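Local coordinates for protein fumarase E (Shigella flexneri 2a str. 2457T, PDB 3C8G) that probably catalyses the hydration of fumarate to malate and works as a homodimer of the MtlR/FumE family, at residues B[33-45]-B[67-80]. Residues are numbered along the deposited sequence; the frame is centred on the assembly and turned at random.
Sequences LLQGIRQFLPSLF and LDDIDVALRLIYAL
Ile77 meets Phe40, Leu41 and Ile37 with the branches of a single side chain. Its CB points at segment 33-45. From there CG1 continues away from the carbonyl carbon (chi1 -52°) to Leu41 CD1, 3.8 Å off, while CG2 turns to the Phe40 ring, 3.7 Å from CE1. At the tip, CD1 lies among Phe40 CD1 (3.7 Å), Leu41 CD1 and the Ile37 methyls, the Leu41 and Ile77 side chains crossing at about a right angle. Ile37 in turn is a knob in the hole formed by Ile70, Ala73, Leu74 and Ile77: its CG2 rests 3.6 Å from Ala73 CB, and its CD1 reaches Leu74 CD2. Near the start of helix 70-79, Ile70 stretches CD1 over the backbone of the other helix, 3.4 Å from Leu34 N, and also touches Leu33 CB. In the 3-10 turn 41-44, Leu44 CD2 meets Leu80 CD1; from the following residue, the Phe45 ring reaches Leu76, extending the apolar seam. At the start of helix 70-79 a charged pair borders the apolar side chains. The Arg38 chain bends at chi3 and lays its guanidinium almost flat against the Asp68 carboxylate, the two planes 16° apart. NE is 3.2 Å from Asp68 OD1, a salt bridge of charges alone, since the oxygen lies well out of the guanidinium plane and no N-H points at it. Asp68 OD2 accepts a hydrogen bond from Ser64 N. Next along the chain, Asp69 N-caps helix 70-79 by accepting from Val72 N. Ala79 bonds through its backbone to the neighbouring subunit. The axes of helical segments 33-40 and 70-79 cross at 42° and come within 10.1 Å: an oblique helix-helix packing with one knob-into-hole, Ile37, in an all-helical MtlR-family fold.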
loop_
_atom_site.group_PDB
_atom_site.type_symbol
_atom_site.label_atom_id
_atom_site.label_comp_id
_atom_site.label_asym_id
_atom_site.label_seq_id
_atom_site.Cartn_x
_atom_site.Cartn_y
_atom_site.Cartn_z
ATOM N N LEU B 33 16.415 7.493 5.517
ATOM C CA LEU B 33 16.045 6.445 4.597
ATOM C C LEU B 33 14.540 6.503 4.253
ATOM O O LEU B 33 14.150 6.323 3.093
ATOM C CB LEU B 33 16.447 5.071 5.138
ATOM C CG LEU B 33 17.952 4.755 5.198
ATOM C CD1 LEU B 33 18.174 3.381 5.846
ATOM C CD2 LEU B 33 18.644 4.848 3.806
ATOM N N LEU B 34 13.704 6.760 5.251
ATOM C CA LEU B 34 12.268 6.837 5.026
ATOM C C LEU B 34 12.019 7.960 4.027
ATOM O O LEU B 34 11.312 7.762 3.032
ATOM C CB LEU B 34 11.527 7.139 6.339
ATOM C CG LEU B 34 10.117 6.630 6.692
ATOM C CD1 LEU B 34 9.467 7.574 7.697
ATOM C CD2 LEU B 34 9.229 6.467 5.483
ATOM N N GLN B 35 12.620 9.130 4.272
ATOM C CA GLN B 35 12.432 10.238 3.341
ATOM C C GLN B 35 13.034 9.991 1.959
ATOM O O GLN B 35 12.417 10.354 0.956
ATOM C CB GLN B 35 12.815 11.607 3.939
ATOM C CG GLN B 35 11.544 12.561 4.220
ATOM C CD GLN B 35 10.401 11.887 5.048
ATOM O OE1 GLN B 35 9.320 11.600 4.517
ATOM N NE2 GLN B 35 10.665 11.622 6.338
ATOM N N GLY B 36 14.202 9.340 1.912
ATOM C CA GLY B 36 14.756 8.867 0.651
ATOM C C GLY B 36 13.774 7.990 -0.115
ATOM O O GLY B 36 13.558 8.179 -1.314
ATOM N N ILE B 37 13.175 7.035 0.592
ATOM C CA ILE B 37 12.198 6.116 0.024
ATOM C C ILE B 37 10.956 6.901 -0.438
ATOM O O ILE B 37 10.429 6.671 -1.536
ATOM C CB ILE B 37 11.822 5.014 1.065
ATOM C CG1 ILE B 37 12.964 3.994 1.226
ATOM C CG2 ILE B 37 10.529 4.316 0.701
ATOM C CD1 ILE B 37 13.148 3.026 0.018
ATOM N N ARG B 38 10.519 7.847 0.396
ATOM C CA ARG B 38 9.293 8.598 0.149
ATOM C C ARG B 38 9.385 9.553 -1.039
ATOM O O ARG B 38 8.380 9.811 -1.670
ATOM C CB ARG B 38 8.838 9.349 1.411
ATOM C CG ARG B 38 7.939 8.531 2.364
ATOM C CD ARG B 38 7.602 9.327 3.656
ATOM N NE ARG B 38 6.244 9.887 3.734
ATOM C CZ ARG B 38 5.143 9.359 3.181
ATOM N NH1 ARG B 38 3.966 9.952 3.348
ATOM N NH2 ARG B 38 5.200 8.236 2.476
ATOM N N GLN B 39 10.575 10.085 -1.333
ATOM C CA GLN B 39 10.771 10.922 -2.526
ATOM C C GLN B 39 10.690 10.043 -3.779
ATOM O O GLN B 39 10.231 10.501 -4.820
ATOM C CB GLN B 39 12.096 11.731 -2.498
ATOM C CG GLN B 39 12.742 11.881 -1.108
ATOM C CD GLN B 39 13.262 13.295 -0.758
ATOM O OE1 GLN B 39 14.320 13.730 -1.234
ATOM N NE2 GLN B 39 12.534 13.990 0.122
ATOM N N PHE B 40 11.105 8.785 -3.660
ATOM C CA PHE B 40 11.085 7.829 -4.761
ATOM C C PHE B 40 9.680 7.393 -5.141
ATOM O O PHE B 40 9.380 7.249 -6.307
ATOM C CB PHE B 40 11.920 6.598 -4.397
ATOM C CG PHE B 40 11.993 5.551 -5.486
ATOM C CD1 PHE B 40 11.087 4.495 -5.517
ATOM C CD2 PHE B 40 12.991 5.607 -6.460
ATOM C CE1 PHE B 40 11.162 3.526 -6.520
ATOM C CE2 PHE B 40 13.076 4.649 -7.474
ATOM C CZ PHE B 40 12.173 3.610 -7.504
ATOM N N LEU B 41 8.828 7.182 -4.151
ATOM C CA LEU B 41 7.475 6.649 -4.373
ATOM C C LEU B 41 6.658 7.209 -5.572
ATOM O O LEU B 41 6.033 6.431 -6.288
ATOM C CB LEU B 41 6.667 6.706 -3.063
ATOM C CG LEU B 41 6.459 5.533 -2.072
ATOM C CD1 LEU B 41 7.381 4.304 -2.203
ATOM C CD2 LEU B 41 6.468 6.076 -0.635
ATOM N N PRO B 42 6.652 8.550 -5.790
ATOM C CA PRO B 42 6.001 9.114 -6.997
ATOM C C PRO B 42 6.379 8.425 -8.300
ATOM O O PRO B 42 5.545 8.320 -9.203
ATOM C CB PRO B 42 6.501 10.560 -7.030
ATOM C CG PRO B 42 6.794 10.882 -5.590
ATOM C CD PRO B 42 7.201 9.610 -4.917
ATOM N N SER B 43 7.632 7.977 -8.377
ATOM C CA SER B 43 8.190 7.249 -9.528
ATOM C C SER B 43 7.362 6.060 -9.930
ATOM O O SER B 43 7.422 5.633 -11.080
ATOM C CB SER B 43 9.566 6.699 -9.188
ATOM O OG SER B 43 10.546 7.548 -9.689
ATOM N N LEU B 44 6.635 5.496 -8.973
ATOM C CA LEU B 44 5.897 4.278 -9.223
ATOM C C LEU B 44 4.565 4.581 -9.848
ATOM O O LEU B 44 3.854 3.684 -10.271
ATOM C CB LEU B 44 5.631 3.556 -7.913
ATOM C CG LEU B 44 6.845 3.233 -7.084
ATOM C CD1 LEU B 44 6.371 3.051 -5.649
ATOM C CD2 LEU B 44 7.523 1.989 -7.648
ATOM N N PHE B 45 4.215 5.855 -9.869
ATOM C CA PHE B 45 2.866 6.244 -10.188
ATOM C C PHE B 45 2.802 7.185 -11.388
ATOM O O PHE B 45 3.756 7.904 -11.694
ATOM C CB PHE B 45 2.229 6.879 -8.955
ATOM C CG PHE B 45 2.188 5.972 -7.743
ATOM C CD1 PHE B 45 1.666 4.675 -7.827
ATOM C CD2 PHE B 45 2.621 6.429 -6.499
ATOM C CE1 PHE B 45 1.600 3.843 -6.693
ATOM C CE2 PHE B 45 2.544 5.600 -5.370
ATOM C CZ PHE B 45 2.029 4.309 -5.479
ATOM N N LEU B 67 1.361 4.570 3.374
ATOM C CA LEU B 67 2.730 4.361 2.913
ATOM C C LEU B 67 3.767 5.263 3.633
ATOM O O LEU B 67 4.902 5.383 3.183
ATOM C CB LEU B 67 2.786 4.548 1.399
ATOM C CG LEU B 67 2.182 3.451 0.526
ATOM C CD1 LEU B 67 1.709 4.062 -0.774
ATOM C CD2 LEU B 67 3.184 2.333 0.262
ATOM N N ASP B 68 3.369 5.890 4.744
ATOM C CA ASP B 68 4.301 6.634 5.606
ATOM C C ASP B 68 4.847 5.638 6.654
ATOM O O ASP B 68 4.738 5.846 7.869
ATOM C CB ASP B 68 3.587 7.835 6.268
ATOM C CG ASP B 68 4.549 8.970 6.682
ATOM O OD1 ASP B 68 5.800 8.794 6.657
ATOM O OD2 ASP B 68 4.028 10.058 7.042
ATOM N N ASP B 69 5.400 4.539 6.155
ATOM C CA ASP B 69 5.957 3.475 6.978
ATOM C C ASP B 69 7.022 2.783 6.123
ATOM O O ASP B 69 6.697 2.162 5.112
ATOM C CB ASP B 69 4.842 2.508 7.366
ATOM C CG ASP B 69 5.329 1.307 8.174
ATOM O OD1 ASP B 69 5.008 1.244 9.380
ATOM O OD2 ASP B 69 5.988 0.398 7.618
ATOM N N ILE B 70 8.289 2.892 6.513
ATOM C CA ILE B 70 9.367 2.361 5.675
ATOM C C ILE B 70 9.166 0.915 5.229
ATOM O O ILE B 70 9.508 0.561 4.124
ATOM C CB ILE B 70 10.791 2.598 6.282
ATOM C CG1 ILE B 70 11.835 2.633 5.167
ATOM C CG2 ILE B 70 11.133 1.574 7.360
ATOM C CD1 ILE B 70 13.125 3.374 5.557
ATOM N N ASP B 71 8.581 0.085 6.074
ATOM C CA ASP B 71 8.426 -1.328 5.726
ATOM C C ASP B 71 7.461 -1.497 4.542
ATOM O O ASP B 71 7.856 -2.063 3.504
ATOM C CB ASP B 71 7.997 -2.167 6.940
ATOM C CG ASP B 71 8.896 -1.955 8.172
ATOM O OD1 ASP B 71 10.123 -1.718 8.028
ATOM O OD2 ASP B 71 8.356 -2.045 9.307
ATOM N N VAL B 72 6.225 -0.987 4.675
ATOM C CA VAL B 72 5.208 -1.161 3.627
ATOM C C VAL B 72 5.642 -0.451 2.350
ATOM O O VAL B 72 5.498 -1.000 1.244
ATOM C CB VAL B 72 3.733 -0.803 4.052
ATOM C CG1 VAL B 72 3.529 -0.917 5.562
ATOM C CG2 VAL B 72 3.320 0.557 3.556
ATOM N N ALA B 73 6.222 0.737 2.497
ATOM C CA ALA B 73 6.874 1.410 1.361
ATOM C C ALA B 73 7.934 0.549 0.625
ATOM O O ALA B 73 7.970 0.524 -0.612
ATOM C CB ALA B 73 7.478 2.700 1.809
ATOM N N LEU B 74 8.802 -0.129 1.380
ATOM C CA LEU B 74 9.853 -0.959 0.785
ATOM C C LEU B 74 9.210 -2.123 0.072
ATOM O O LEU B 74 9.450 -2.362 -1.114
ATOM C CB LEU B 74 10.805 -1.511 1.838
ATOM C CG LEU B 74 12.034 -0.711 2.199
ATOM C CD1 LEU B 74 12.683 -1.369 3.417
ATOM C CD2 LEU B 74 12.988 -0.632 1.009
ATOM N N ARG B 75 8.380 -2.838 0.807
ATOM C CA ARG B 75 7.650 -3.937 0.226
ATOM C C ARG B 75 6.926 -3.523 -1.062
ATOM O O ARG B 75 6.969 -4.269 -2.044
ATOM C CB ARG B 75 6.727 -4.556 1.259
ATOM C CG ARG B 75 7.533 -5.359 2.249
ATOM C CD ARG B 75 6.678 -6.033 3.262
ATOM N NE ARG B 75 6.694 -5.320 4.533
ATOM C CZ ARG B 75 6.640 -5.923 5.718
ATOM N NH1 ARG B 75 6.600 -7.248 5.790
ATOM N NH2 ARG B 75 6.634 -5.210 6.825
ATOM N N LEU B 76 6.333 -2.322 -1.093
ATOM C CA LEU B 76 5.635 -1.861 -2.308
ATOM C C LEU B 76 6.607 -1.778 -3.489
ATOM O O LEU B 76 6.346 -2.334 -4.550
ATOM C CB LEU B 76 4.917 -0.518 -2.092
ATOM C CG LEU B 76 3.516 -0.280 -2.671
ATOM C CD1 LEU B 76 3.390 1.114 -3.235
ATOM C CD2 LEU B 76 3.128 -1.255 -3.727
ATOM N N ILE B 77 7.734 -1.105 -3.289
ATOM C CA ILE B 77 8.721 -0.930 -4.339
ATOM C C ILE B 77 9.250 -2.280 -4.821
ATOM O O ILE B 77 9.413 -2.493 -6.041
ATOM C CB ILE B 77 9.901 -0.072 -3.880
ATOM C CG1 ILE B 77 9.414 1.260 -3.271
ATOM C CG2 ILE B 77 10.921 0.107 -5.036
ATOM C CD1 ILE B 77 10.529 2.124 -2.704
ATOM N N TYR B 78 9.519 -3.182 -3.872
ATOM C CA TYR B 78 9.963 -4.542 -4.189
ATOM C C TYR B 78 8.872 -5.266 -5.022
ATOM O O TYR B 78 9.089 -5.596 -6.173
ATOM C CB TYR B 78 10.349 -5.271 -2.890
ATOM C CG TYR B 78 11.357 -6.418 -3.031
ATOM C CD1 TYR B 78 12.447 -6.348 -3.901
ATOM C CD2 TYR B 78 11.225 -7.571 -2.258
ATOM C CE1 TYR B 78 13.350 -7.431 -4.025
ATOM C CE2 TYR B 78 12.120 -8.635 -2.367
ATOM C CZ TYR B 78 13.172 -8.567 -3.239
ATOM O OH TYR B 78 14.028 -9.649 -3.297
ATOM N N ALA B 79 7.689 -5.431 -4.439
ATOM C CA ALA B 79 6.480 -5.957 -5.095
ATOM C C ALA B 79 6.248 -5.560 -6.566
ATOM O O ALA B 79 5.829 -6.383 -7.392
ATOM C CB ALA B 79 5.271 -5.563 -4.271
ATOM N N LEU B 80 6.508 -4.298 -6.884
ATOM C CA LEU B 80 6.365 -3.821 -8.247
ATOM C C LEU B 80 7.619 -4.079 -9.089
ATOM O O LEU B 80 7.732 -3.577 -10.215
ATOM C CB LEU B 80 5.985 -2.340 -8.261
ATOM C CG LEU B 80 4.706 -1.966 -7.512
ATOM C CD1 LEU B 80 4.637 -0.467 -7.228
ATOM C CD2 LEU B 80 3.484 -2.455 -8.260
#